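Local coordinates for tailspike protein (Acinetobacter phage vB_ApiP_P1, PDB 6E1R) that is a trimeric phage tailspike that probably recognises and degrades the capsular polysaccharide of its Acinetobacter host, as a hydrolase, at residues N440-V445 and A538-M543; G77-S82 and L107-V112; S299-V304 and G327-I332. All blocks are in the same frame, centred on the assembly; numbering follows the deposited sequence.

Interaction 1 (N440-V445 and A538-M543); sequences NRDFTV and AGRFAM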
ATOM      1  N   ASN A 440      18.479 -39.151 -25.755  1.00 38.59           N
ATOM      2  CA  ASN A 440      19.756 -39.762 -26.128  1.00 36.54           C
ATOM      3  C   ASN A 440      19.868 -41.193 -25.607  1.00 38.44           C
ATOM      4  O   ASN A 440      20.931 -41.630 -25.161  1.00 42.38           O
ATOM      5  CB  ASN A 440      20.936 -38.911 -25.655  1.00 38.15           C
ATOM      6  CG  ASN A 440      20.885 -37.498 -26.199  1.00 42.29           C
ATOM      7  OD1 ASN A 440      20.249 -37.238 -27.221  1.00 41.45           O
ATOM      8  ND2 ASN A 440      21.553 -36.575 -25.516  1.00 44.75           N
ATOM      9  N   ARG A 441      18.759 -41.927 -25.655  1.00 34.71           N
ATOM     10  CA  ARG A 441      18.759 -43.348 -25.319  1.00 35.38           C
ATOM     11  C   ARG A 441      19.200 -44.122 -26.552  1.00 35.49           C
ATOM     12  O   ARG A 441      18.395 -44.421 -27.438  1.00 36.50           O
ATOM     13  CB  ARG A 441      17.383 -43.790 -24.832  1.00 36.08           C
ATOM     14  CG  ARG A 441      16.839 -42.991 -23.649  1.00 37.59           C
ATOM     15  CD  ARG A 441      17.678 -43.188 -22.388  1.00 37.62           C
ATOM     16  NE  ARG A 441      18.880 -42.356 -22.372  1.00 41.17           N
ATOM     17  CZ  ARG A 441      19.829 -42.426 -21.445  1.00 40.55           C
ATOM     18  NH1 ARG A 441      19.723 -43.292 -20.446  1.00 40.79           N
ATOM     19  NH2 ARG A 441      20.887 -41.631 -21.519  1.00 38.97           N
ATOM     20  N   ASP A 442      20.491 -44.437 -26.616  1.00 38.51           N
ATOM     21  CA  ASP A 442      21.088 -45.065 -27.787  1.00 46.46           C
ATOM     22  C   ASP A 442      21.110 -46.577 -27.599  1.00 46.46           C
ATOM     23  O   ASP A 442      21.650 -47.078 -26.607  1.00 44.43           O
ATOM     24  CB  ASP A 442      22.497 -44.524 -28.021  1.00 51.61           C
ATOM     25  CG  ASP A 442      22.532 -43.009 -28.083  1.00 57.72           C
ATOM     26  OD1 ASP A 442      21.563 -42.414 -28.601  1.00 56.97           O
ATOM     27  OD2 ASP A 442      23.522 -42.412 -27.611  1.00 60.73           O
ATOM     28  N   PHE A 443      20.526 -47.298 -28.552  1.00 44.64           N
ATOM     29  CA  PHE A 443      20.381 -48.742 -28.471  1.00 41.54           C
ATOM     30  C   PHE A 443      21.104 -49.423 -29.623  1.00 42.51           C
ATOM     31  O   PHE A 443      21.210 -48.878 -30.726  1.00 45.39           O
ATOM     32  CB  PHE A 443      18.905 -49.162 -28.506  1.00 40.46           C
ATOM     33  CG  PHE A 443      18.130 -48.778 -27.282  1.00 40.07           C
ATOM     34  CD1 PHE A 443      17.550 -47.525 -27.181  1.00 38.64           C
ATOM     35  CD2 PHE A 443      17.969 -49.674 -26.239  1.00 38.40           C
ATOM     36  CE1 PHE A 443      16.832 -47.167 -26.057  1.00 41.24           C
ATOM     37  CE2 PHE A 443      17.251 -49.323 -25.113  1.00 40.13           C
ATOM     38  CZ  PHE A 443      16.681 -48.068 -25.022  1.00 44.41           C
ATOM     39  N   THR A 444      21.601 -50.623 -29.349  1.00 42.98           N
ATOM     40  CA  THR A 444      21.928 -51.602 -30.372  1.00 45.43           C
ATOM     41  C   THR A 444      20.927 -52.746 -30.275  1.00 43.75           C
ATOM     42  O   THR A 444      20.086 -52.787 -29.373  1.00 42.04           O
ATOM     43  CB  THR A 444      23.366 -52.115 -30.220  1.00 46.59           C
ATOM     44  OG1 THR A 444      23.515 -52.778 -28.958  1.00 50.80           O
ATOM     45  CG2 THR A 444      24.354 -50.960 -30.299  1.00 44.85           C
ATOM     46  N   VAL A 445      21.011 -53.676 -31.225  1.00 42.62           N
ATOM     47  CA  VAL A 445      20.057 -54.780 -31.284  1.00 39.96           C
ATOM     48  C   VAL A 445      20.098 -55.565 -29.979  1.00 39.50           C
ATOM     49  O   VAL A 445      21.098 -56.220 -29.663  1.00 42.46           O
ATOM     50  CB  VAL A 445      20.332 -55.694 -32.491  1.00 43.15           C
ATOM     51  CG1 VAL A 445      19.391 -56.887 -32.473  1.00 41.11           C
ATOM     52  CG2 VAL A 445      20.177 -54.912 -33.785  1.00 45.87           C
ATOM     53  N   ALA A 538      17.087 -50.287 -33.069  1.00 38.37           N
ATOM     54  CA  ALA A 538      18.425 -49.782 -32.796  1.00 41.73           C
ATOM     55  C   ALA A 538      18.494 -48.320 -33.212  1.00 42.21           C
ATOM     56  O   ALA A 538      17.923 -47.933 -34.235  1.00 41.27           O
ATOM     57  CB  ALA A 538      19.494 -50.597 -33.534  1.00 32.18           C
ATOM     58  N   GLY A 539      19.196 -47.516 -32.413  1.00 40.58           N
ATOM     59  CA  GLY A 539      19.387 -46.111 -32.687  1.00 44.05           C
ATOM     60  C   GLY A 539      19.104 -45.278 -31.457  1.00 42.58           C
ATOM     61  O   GLY A 539      19.069 -45.786 -30.331  1.00 45.11           O
ATOM     62  N   ARG A 540      18.894 -43.984 -31.678  1.00 45.53           N
ATOM     63  CA  ARG A 540      18.659 -43.030 -30.602  1.00 40.91           C
ATOM     64  C   ARG A 540      17.164 -42.821 -30.403  1.00 42.19           C
ATOM     65  O   ARG A 540      16.442 -42.509 -31.355  1.00 46.78           O
ATOM     66  CB  ARG A 540      19.350 -41.698 -30.894  1.00 37.62           C
ATOM     67  CG  ARG A 540      18.995 -40.596 -29.911  1.00 39.59           C
ATOM     68  CD  ARG A 540      20.035 -39.495 -29.933  1.00 35.83           C
ATOM     69  NE  ARG A 540      21.317 -39.986 -29.438  1.00 38.95           N
ATOM     70  CZ  ARG A 540      22.398 -39.233 -29.270  1.00 43.59           C
ATOM     71  NH1 ARG A 540      22.360 -37.939 -29.558  1.00 50.35           N
ATOM     72  NH2 ARG A 540      23.518 -39.776 -28.813  1.00 40.54           N
ATOM     73  N   PHE A 541      16.710 -42.989 -29.164  1.00 38.08           N
ATOM     74  CA  PHE A 541      15.308 -42.851 -28.805  1.00 40.09           C
ATOM     75  C   PHE A 541      15.182 -41.933 -27.595  1.00 43.80           C
ATOM     76  O   PHE A 541      16.172 -41.575 -26.951  1.00 47.63           O
ATOM     77  CB  PHE A 541      14.671 -44.219 -28.514  1.00 38.35           C
ATOM     78  CG  PHE A 541      14.658 -45.145 -29.698  1.00 40.76           C
ATOM     79  CD1 PHE A 541      15.769 -45.914 -30.008  1.00 38.68           C
ATOM     80  CD2 PHE A 541      13.531 -45.251 -30.499  1.00 39.68           C
ATOM     81  CE1 PHE A 541      15.759 -46.765 -31.097  1.00 37.29           C
ATOM     82  CE2 PHE A 541      13.515 -46.101 -31.588  1.00 38.79           C
ATOM     83  CZ  PHE A 541      14.630 -46.859 -31.888  1.00 37.99           C
ATOM     84  N   ALA A 542      13.945 -41.546 -27.294  1.00 38.18           N
ATOM     85  CA  ALA A 542      13.661 -40.673 -26.163  1.00 37.24           C
ATOM     86  C   ALA A 542      12.356 -41.103 -25.512  1.00 37.97           C
ATOM     87  O   ALA A 542      11.350 -41.296 -26.201  1.00 40.20           O
ATOM     88  CB  ALA A 542      13.578 -39.207 -26.600  1.00 38.89           C
HETATM   89  N   MSE A 543      12.376 -41.247 -24.191  1.00 36.15           N
HETATM   90  CA  MSE A 543      11.191 -41.656 -23.447  1.00 38.17           C
HETATM   91  C   MSE A 543      10.580 -40.502 -22.660  1.00 45.64           C
HETATM   92  O   MSE A 543      11.275 -39.564 -22.265  1.00 49.93           O
HETATM   93  CB  MSE A 543      11.522 -42.804 -22.487  1.00 41.41           C
HETATM   94  CG  MSE A 543      11.605 -44.180 -23.129  1.00 54.12           C
HETATM   95 SE   MSE A 543      13.120 -44.393 -24.337  1.00 67.45          SE
HETATM   96  CE  MSE A 543      13.198 -46.337 -24.373  1.00 67.86           C
TER
HETATM   97  O   HOH W   1      17.044 -38.636 -27.975  1.00 46.85           O
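Asn440 opens the contact from above the guanidinium of Arg540, its CG 3.7 Å over one face. The two side chains run alongside each other, amide and guanidinium planes 38° apart, and Asn440 OD1 lies near Arg540 NH1 without the angle of a hydrogen bond. The backbone N of Asn440 reaches Phe541 O through a water. Arg441 and Phe541 form an antiparallel hydrogen-bonded pair, Arg441 N to Phe541 O 2.9 Å and Phe541 N to Arg441 O 2.8 Å; the Arg441 side chain crosses that of Met543 at about a right angle, CG toward the selenium, while its guanidinium turns away to the carbonyl of Gly450. Asp442 and Arg540 are the non-hydrogen-bonded pair on the other face. With CG anti to its N (chi1 172°) and a bend at chi3, Arg540 lies side-on to the carboxylate, planes 13° apart: Arg540 NE meets the syn lone pair of Asp442 OD1 at 2.6 Å, and Arg540 NH2 bonds Asp442 OD2 at 2.9 Å. Phe443 N bonds Gly539 O at 2.8 Å, and Gly539 N returns a bond to Phe443 O. The Phe443 ring meets that of Phe541 obliquely, CD1 to CD1 3.7 Å, and Phe443 CZ lies 3.9 Å from Met543 CE. Strand 435-443, outermost within the chain, and strand 539-548 belong to one sheet of a C-terminal beta-sandwich; Phe443 and Met543 face strands 448-455 and 528-533 of the other.

Interaction 2 (G77-S82 and L107-V112); sequences GVLTVS and LKRKLV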
ATOM      1  N   GLY A  77       7.388  37.075  15.974  1.00 55.92           N
ATOM      2  CA  GLY A  77       7.563  35.740  16.507  1.00 55.30           C
ATOM      3  C   GLY A  77       8.183  34.765  15.536  1.00 54.56           C
ATOM      4  O   GLY A  77       8.094  33.553  15.743  1.00 56.49           O
ATOM      5  N   VAL A  78       8.818  35.264  14.479  1.00 55.74           N
ATOM      6  CA  VAL A  78       9.379  34.426  13.428  1.00 55.05           C
ATOM      7  C   VAL A  78      10.724  35.003  13.007  1.00 48.76           C
ATOM      8  O   VAL A  78      10.873  36.221  12.871  1.00 48.09           O
ATOM      9  CB  VAL A  78       8.413  34.322  12.228  1.00 54.92           C
ATOM     10  CG1 VAL A  78       9.173  34.296  10.910  1.00 57.74           C
ATOM     11  CG2 VAL A  78       7.541  33.085  12.364  1.00 60.34           C
ATOM     12  N   LEU A  79      11.703  34.124  12.813  1.00 53.34           N
ATOM     13  CA  LEU A  79      13.011  34.512  12.301  1.00 49.29           C
ATOM     14  C   LEU A  79      12.995  34.427  10.779  1.00 49.80           C
ATOM     15  O   LEU A  79      12.698  33.369  10.216  1.00 56.46           O
ATOM     16  CB  LEU A  79      14.109  33.622  12.883  1.00 50.23           C
ATOM     17  CG  LEU A  79      15.537  33.954  12.445  1.00 50.50           C
ATOM     18  CD1 LEU A  79      15.843  35.425  12.672  1.00 49.29           C
ATOM     19  CD2 LEU A  79      16.545  33.080  13.175  1.00 51.76           C
ATOM     20  N   THR A  80      13.326  35.533  10.118  1.00 50.98           N
ATOM     21  CA  THR A  80      13.277  35.626   8.668  1.00 50.08           C
ATOM     22  C   THR A  80      14.681  35.848   8.125  1.00 50.75           C
ATOM     23  O   THR A  80      15.545  36.406   8.809  1.00 54.54           O
ATOM     24  CB  THR A  80      12.362  36.768   8.197  1.00 55.20           C
ATOM     25  OG1 THR A  80      12.886  38.025   8.645  1.00 59.21           O
ATOM     26  CG2 THR A  80      10.958  36.591   8.753  1.00 50.62           C
ATOM     27  N   VAL A  81      14.905  35.398   6.887  1.00 52.20           N
ATOM     28  CA  VAL A  81      16.209  35.599   6.260  1.00 54.29           C
ATOM     29  C   VAL A  81      16.467  37.085   6.037  1.00 56.57           C
ATOM     30  O   VAL A  81      17.624  37.524   6.013  1.00 53.19           O
ATOM     31  CB  VAL A  81      16.325  34.792   4.947  1.00 55.53           C
ATOM     32  CG1 VAL A  81      15.646  33.439   5.083  1.00 62.08           C
ATOM     33  CG2 VAL A  81      15.760  35.568   3.765  1.00 56.03           C
ATOM     34  N   SER A  82      15.406  37.881   5.877  1.00 46.71           N
ATOM     35  CA  SER A  82      15.582  39.323   5.740  1.00 48.63           C
ATOM     36  C   SER A  82      16.154  39.933   7.009  1.00 49.46           C
ATOM     37  O   SER A  82      16.927  40.895   6.942  1.00 52.80           O
ATOM     38  CB  SER A  82      14.249  39.991   5.398  1.00 49.72           C
ATOM     39  OG  SER A  82      13.761  39.551   4.144  1.00 63.75           O
ATOM     40  N   LEU A 107      19.742  28.888  17.552  1.00 51.33           N
ATOM     41  CA  LEU A 107      18.642  29.365  18.377  1.00 45.29           C
ATOM     42  C   LEU A 107      17.529  28.337  18.523  1.00 50.35           C
ATOM     43  O   LEU A 107      16.586  28.577  19.285  1.00 50.73           O
ATOM     44  CB  LEU A 107      18.066  30.658  17.786  1.00 45.39           C
ATOM     45  CG  LEU A 107      18.813  31.955  18.107  1.00 46.63           C
ATOM     46  CD1 LEU A 107      18.131  33.138  17.443  1.00 46.79           C
ATOM     47  CD2 LEU A 107      18.917  32.166  19.608  1.00 48.15           C
ATOM     48  N   LYS A 108      17.623  27.208  17.815  1.00 47.36           N
ATOM     49  CA  LYS A 108      16.628  26.137  17.869  1.00 42.98           C
ATOM     50  C   LYS A 108      15.237  26.667  17.520  1.00 42.80           C
ATOM     51  O   LYS A 108      14.277  26.509  18.278  1.00 54.58           O
ATOM     52  CB  LYS A 108      16.621  25.454  19.240  1.00 45.87           C
ATOM     53  CG  LYS A 108      17.901  24.719  19.604  1.00 44.55           C
ATOM     54  CD  LYS A 108      17.743  24.012  20.945  1.00 45.95           C
ATOM     55  CE  LYS A 108      19.085  23.632  21.551  1.00 46.96           C
ATOM     56  NZ  LYS A 108      20.077  23.214  20.530  1.00 48.17           N
ATOM     57  N   ARG A 109      15.134  27.304  16.358  1.00 42.01           N
ATOM     58  CA  ARG A 109      13.859  27.839  15.904  1.00 42.00           C
ATOM     59  C   ARG A 109      13.818  27.809  14.385  1.00 47.38           C
ATOM     60  O   ARG A 109      14.854  27.789  13.717  1.00 50.27           O
ATOM     61  CB  ARG A 109      13.630  29.262  16.430  1.00 43.34           C
ATOM     62  CG  ARG A 109      14.629  30.289  15.923  1.00 49.60           C
ATOM     63  CD  ARG A 109      14.434  31.626  16.622  1.00 55.57           C
ATOM     64  NE  ARG A 109      13.078  32.140  16.458  1.00 55.03           N
ATOM     65  CZ  ARG A 109      12.547  33.101  17.209  1.00 53.13           C
ATOM     66  NH1 ARG A 109      13.258  33.649  18.185  1.00 55.15           N
ATOM     67  NH2 ARG A 109      11.304  33.508  16.989  1.00 52.98           N
ATOM     68  N   LYS A 110      12.601  27.802  13.847  1.00 44.31           N
ATOM     69  CA  LYS A 110      12.425  27.663  12.410  1.00 42.59           C
ATOM     70  C   LYS A 110      12.865  28.928  11.680  1.00 46.49           C
ATOM     71  O   LYS A 110      12.834  30.035  12.225  1.00 54.76           O
ATOM     72  CB  LYS A 110      10.969  27.344  12.067  1.00 39.35           C
ATOM     73  CG  LYS A 110       9.995  28.493  12.248  1.00 40.64           C
ATOM     74  CD  LYS A 110       8.594  28.061  11.841  1.00 49.95           C
ATOM     75  CE  LYS A 110       7.627  29.229  11.800  1.00 55.23           C
ATOM     76  NZ  LYS A 110       6.289  28.805  11.299  1.00 60.10           N
ATOM     77  N   LEU A 111      13.283  28.746  10.433  1.00 44.47           N
ATOM     78  CA  LEU A 111      13.684  29.836   9.559  1.00 40.97           C
ATOM     79  C   LEU A 111      12.657  29.995   8.446  1.00 43.15           C
ATOM     80  O   LEU A 111      12.151  29.004   7.911  1.00 50.16           O
ATOM     81  CB  LEU A 111      15.070  29.580   8.964  1.00 38.69           C
ATOM     82  CG  LEU A 111      15.607  30.628   7.990  1.00 41.71           C
ATOM     83  CD1 LEU A 111      15.771  31.976   8.676  1.00 40.62           C
ATOM     84  CD2 LEU A 111      16.918  30.160   7.381  1.00 49.47           C
ATOM     85  N   VAL A 112      12.343  31.241   8.107  1.00 45.34           N
ATOM     86  CA  VAL A 112      11.331  31.555   7.106  1.00 45.24           C
ATOM     87  C   VAL A 112      11.974  32.407   6.023  1.00 48.22           C
ATOM     88  O   VAL A 112      12.608  33.427   6.322  1.00 52.71           O
ATOM     89  CB  VAL A 112      10.125  32.284   7.726  1.00 48.45           C
ATOM     90  CG1 VAL A 112       9.173  32.756   6.638  1.00 47.28           C
ATOM     91  CG2 VAL A 112       9.408  31.377   8.714  1.00 50.97           C
TER
HETATM   92  O   HOH W   2      11.313  31.714  13.775  1.00 36.95           O
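Val78 and Val112 cross at about a right angle, with Val78 CG1 set 3.7 Å from Val112 CG2. Next to them the other branch of Val78, CG2, meets the aliphatic end of Lys110 at CE, 3.9 Å away. Extended beyond CG, the lysine chain carries its methylenes past the valine; NZ makes a long, weak ion pair with Glu132. On the opposite face of the strand pair lie Leu79 and Leu111. With CG anti to the backbone N (chi1 178°), Leu111 sends CD1 beneath the first segment, against the carbonyl O of Leu79. Roughly crosswise to it, Val81 CG1 lies 3.9 Å from Leu111 CD1. Arg109 takes a different course: its chain bends at chi3 (-57°), which lays the guanidinium beside the backbone of Gly77, whose O is at the edge and near the plane, while Arg109 NE passes 4.0 Å from Leu79 CB. A water accepts from Leu79 N and Arg109 NE and donates to Lys110 O, bridging the backbones where they splay apart. Farther along comes a short parallel pairing of the weakly bonded strand 79-80, resting on the Thr80-Val112 bridge: Val112 N bonds Leu79 O at 3.0 Å, and Val81 N bonds Val112 O at 3.1 Å. The backbone of Lys110 also hydrogen-bonds to a second subunit. Strands 79-80 and 111-113 form a beta-alpha-beta unit with helix 94-106, closed by a Schellman motif in which Lys108, with positive phi, is the first residue to leave helical geometry. Ala100 and Ala104 of the helix pack on Leu111, and Thr103 and Ala104 on Leu79; strand 129-133 pairs with the other edge of strand 111-113, leading into the parallel strands of the central body.

Interaction 3 (S299-V304 and G327-I332); sequences SPIMFV and GFVPLI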
ATOM      1  N   SER A 299      16.777  -4.930  -1.341  1.00 35.67           N
ATOM      2  CA  SER A 299      15.436  -4.828  -0.767  1.00 33.18           C
ATOM      3  C   SER A 299      14.426  -4.498  -1.865  1.00 28.70           C
ATOM      4  O   SER A 299      14.812  -4.032  -2.944  1.00 29.11           O
ATOM      5  CB  SER A 299      15.390  -3.788   0.360  1.00 38.69           C
ATOM      6  OG  SER A 299      15.852  -4.339   1.579  1.00 48.72           O
ATOM      7  N   PRO A 300      13.133  -4.729  -1.640  1.00 28.55           N
ATOM      8  CA  PRO A 300      12.151  -4.517  -2.707  1.00 31.14           C
ATOM      9  C   PRO A 300      11.945  -3.047  -3.041  1.00 35.85           C
ATOM     10  O   PRO A 300      12.250  -2.143  -2.259  1.00 41.62           O
ATOM     11  CB  PRO A 300      10.869  -5.128  -2.132  1.00 31.45           C
ATOM     12  CG  PRO A 300      11.055  -5.029  -0.665  1.00 31.78           C
ATOM     13  CD  PRO A 300      12.506  -5.312  -0.441  1.00 29.61           C
ATOM     14  N   ILE A 301      11.417  -2.826  -4.242  1.00 35.71           N
ATOM     15  CA  ILE A 301      11.017  -1.508  -4.720  1.00 34.15           C
ATOM     16  C   ILE A 301       9.556  -1.607  -5.135  1.00 37.47           C
ATOM     17  O   ILE A 301       9.208  -2.416  -6.005  1.00 39.66           O
ATOM     18  CB  ILE A 301      11.889  -1.029  -5.890  1.00 32.28           C
ATOM     19  CG1 ILE A 301      13.365  -1.020  -5.487  1.00 29.05           C
ATOM     20  CG2 ILE A 301      11.446   0.351  -6.354  1.00 35.63           C
ATOM     21  CD1 ILE A 301      14.303  -0.697  -6.629  1.00 27.16           C
HETATM   22  N   MSE A 302       8.703  -0.798  -4.516  1.00 35.99           N
HETATM   23  CA  MSE A 302       7.268  -0.903  -4.761  1.00 35.86           C
HETATM   24  C   MSE A 302       6.641   0.396  -5.254  1.00 37.53           C
HETATM   25  O   MSE A 302       6.992   1.484  -4.799  1.00 44.38           O
HETATM   26  CB  MSE A 302       6.550  -1.361  -3.492  1.00 39.52           C
HETATM   27  CG  MSE A 302       7.037  -2.687  -2.946  1.00 52.25           C
HETATM   28 SE   MSE A 302       6.051  -3.207  -1.352  1.00 72.93          SE
HETATM   29  CE  MSE A 302       6.276  -1.572  -0.311  1.00 68.76           C
ATOM     30  N   PHE A 303       5.702   0.263  -6.186  1.00 33.00           N
ATOM     31  CA  PHE A 303       4.902   1.377  -6.685  1.00 32.57           C
ATOM     32  C   PHE A 303       3.452   1.105  -6.311  1.00 34.74           C
ATOM     33  O   PHE A 303       2.804   0.240  -6.910  1.00 37.30           O
ATOM     34  CB  PHE A 303       5.055   1.542  -8.198  1.00 32.58           C
ATOM     35  CG  PHE A 303       6.459   1.842  -8.639  1.00 33.74           C
ATOM     36  CD1 PHE A 303       7.356   0.818  -8.888  1.00 29.35           C
ATOM     37  CD2 PHE A 303       6.879   3.152  -8.809  1.00 33.70           C
ATOM     38  CE1 PHE A 303       8.644   1.091  -9.297  1.00 29.40           C
ATOM     39  CE2 PHE A 303       8.168   3.434  -9.217  1.00 29.25           C
ATOM     40  CZ  PHE A 303       9.052   2.402  -9.460  1.00 31.20           C
ATOM     41  N   VAL A 304       2.945   1.836  -5.325  1.00 31.10           N
ATOM     42  CA  VAL A 304       1.585   1.644  -4.826  1.00 32.00           C
ATOM     43  C   VAL A 304       0.746   2.773  -5.417  1.00 35.29           C
ATOM     44  O   VAL A 304       0.673   3.879  -4.875  1.00 37.52           O
ATOM     45  CB  VAL A 304       1.533   1.619  -3.298  1.00 28.51           C
ATOM     46  CG1 VAL A 304       0.115   1.355  -2.820  1.00 29.01           C
ATOM     47  CG2 VAL A 304       2.487   0.563  -2.750  1.00 27.52           C
ATOM     48  N   GLY A 327      24.111  -8.267  -2.937  1.00 39.97           N
ATOM     49  CA  GLY A 327      22.748  -7.894  -2.614  1.00 36.65           C
ATOM     50  C   GLY A 327      21.955  -7.714  -3.889  1.00 38.66           C
ATOM     51  O   GLY A 327      22.513  -7.552  -4.979  1.00 38.96           O
ATOM     52  N   PHE A 328      20.634  -7.743  -3.731  1.00 35.38           N
ATOM     53  CA  PHE A 328      19.751  -7.633  -4.883  1.00 35.00           C
ATOM     54  C   PHE A 328      18.368  -7.202  -4.424  1.00 32.29           C
ATOM     55  O   PHE A 328      18.026  -7.291  -3.243  1.00 33.33           O
ATOM     56  CB  PHE A 328      19.662  -8.957  -5.653  1.00 40.45           C
ATOM     57  CG  PHE A 328      19.073 -10.086  -4.855  1.00 33.60           C
ATOM     58  CD1 PHE A 328      17.713 -10.358  -4.908  1.00 32.75           C
ATOM     59  CD2 PHE A 328      19.877 -10.879  -4.053  1.00 35.58           C
ATOM     60  CE1 PHE A 328      17.169 -11.396  -4.175  1.00 38.84           C
ATOM     61  CE2 PHE A 328      19.339 -11.921  -3.318  1.00 36.49           C
ATOM     62  CZ  PHE A 328      17.984 -12.179  -3.381  1.00 37.62           C
ATOM     63  N   VAL A 329      17.578  -6.740  -5.386  1.00 31.42           N
ATOM     64  CA  VAL A 329      16.162  -6.459  -5.168  1.00 31.97           C
ATOM     65  C   VAL A 329      15.417  -7.778  -5.328  1.00 39.57           C
ATOM     66  O   VAL A 329      15.541  -8.431  -6.373  1.00 43.19           O
ATOM     67  CB  VAL A 329      15.644  -5.391  -6.142  1.00 32.31           C
ATOM     68  CG1 VAL A 329      14.159  -5.146  -5.927  1.00 35.21           C
ATOM     69  CG2 VAL A 329      16.432  -4.099  -5.982  1.00 31.28           C
ATOM     70  N   PRO A 330      14.668  -8.229  -4.326  1.00 42.39           N
ATOM     71  CA  PRO A 330      13.930  -9.489  -4.476  1.00 38.36           C
ATOM     72  C   PRO A 330      12.661  -9.317  -5.292  1.00 38.39           C
ATOM     73  O   PRO A 330      12.245 -10.235  -6.007  1.00 40.27           O
ATOM     74  CB  PRO A 330      13.621  -9.886  -3.027  1.00 39.73           C
ATOM     75  CG  PRO A 330      13.546  -8.584  -2.303  1.00 40.50           C
ATOM     76  CD  PRO A 330      14.564  -7.686  -2.960  1.00 40.67           C
ATOM     77  N   LEU A 331      12.037  -8.145  -5.190  1.00 33.32           N
ATOM     78  CA  LEU A 331      10.737  -7.918  -5.800  1.00 32.11           C
ATOM     79  C   LEU A 331      10.596  -6.462  -6.213  1.00 38.42           C
ATOM     80  O   LEU A 331      10.953  -5.556  -5.456  1.00 44.60           O
ATOM     81  CB  LEU A 331       9.606  -8.294  -4.835  1.00 30.82           C
ATOM     82  CG  LEU A 331       8.197  -7.871  -5.249  1.00 32.21           C
ATOM     83  CD1 LEU A 331       7.793  -8.571  -6.534  1.00 35.97           C
ATOM     84  CD2 LEU A 331       7.200  -8.157  -4.137  1.00 36.98           C
ATOM     85  N   ILE A 332      10.072  -6.248  -7.416  1.00 35.99           N
ATOM     86  CA  ILE A 332       9.628  -4.937  -7.871  1.00 34.66           C
ATOM     87  C   ILE A 332       8.142  -5.063  -8.171  1.00 37.01           C
ATOM     88  O   ILE A 332       7.752  -5.727  -9.142  1.00 38.26           O
ATOM     89  CB  ILE A 332      10.404  -4.448  -9.099  1.00 31.99           C
ATOM     90  CG1 ILE A 332      11.884  -4.266  -8.755  1.00 24.67           C
ATOM     91  CG2 ILE A 332       9.811  -3.144  -9.616  1.00 23.82           C
ATOM     92  CD1 ILE A 332      12.719  -3.751  -9.908  1.00 24.46           C
TER
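Val329 holds CG1 anti to its own N (chi1 178°) with CG2 beside that N, and both methyls straddle the carbonyl O of Ser299, CG1 at 3.3 Å and CG2 at 3.4 Å. Ile301 places CG1 beside its N (chi1 -57°) and then extends, which carries CD1 crosswise to Val329 CG2, 4.1 Å away. These are neighbouring rungs of a parallel beta-helix, strands 301-304 and 331-338 stacking in the same direction. Ile301 and Ile332 form a parallel bridge with their side chains on one face, CB of the former 4.3 Å from CG1 of the latter, and both reach Ile318 in the interior. Phe303 follows on that side, presenting its ring edge to Ile332 CG2, while its ring also meets Phe278 and Phe334. Before the bridge the two chains touch through their prolines: the rings of Pro300 and Pro330 meet at a slant, Pro300 CD to Pro330 CG 3.9 Å. Neither proline has an N-H to give, and the bond from Ser299 N to Phe328 O is weak. Ser299 OG hydrogen-bonds to His338 ND1 of the second subunit, and Pro300 and Pro330 also pack on that subunit, putting this side of the coil at the trimer interface. The firm backbone link is Ile301 N to Leu331 O, 3.0 Å with an N-H...O angle of 159°.

Overall arrangement
The three contacts are strung along the chain in the order 2, 3, 1, interactions 1 and 2 on opposite sides of the chain's centre, about 88 Å apart between centres, with interaction 3 near that centre. None shares an element with another. Interaction 3 is fully buried, apolar and pressed against the second subunit; interaction 2, also touching that subunit, is partly buried, and mixes leucine and valine packing with a bridging water. Interaction 1 touches no other chain: it puts a salt bridge on its exposed face and aromatic rings on its buried one. Strand direction also divides them, being parallel in interactions 2 and 3 and antiparallel in the C-terminal interaction 1.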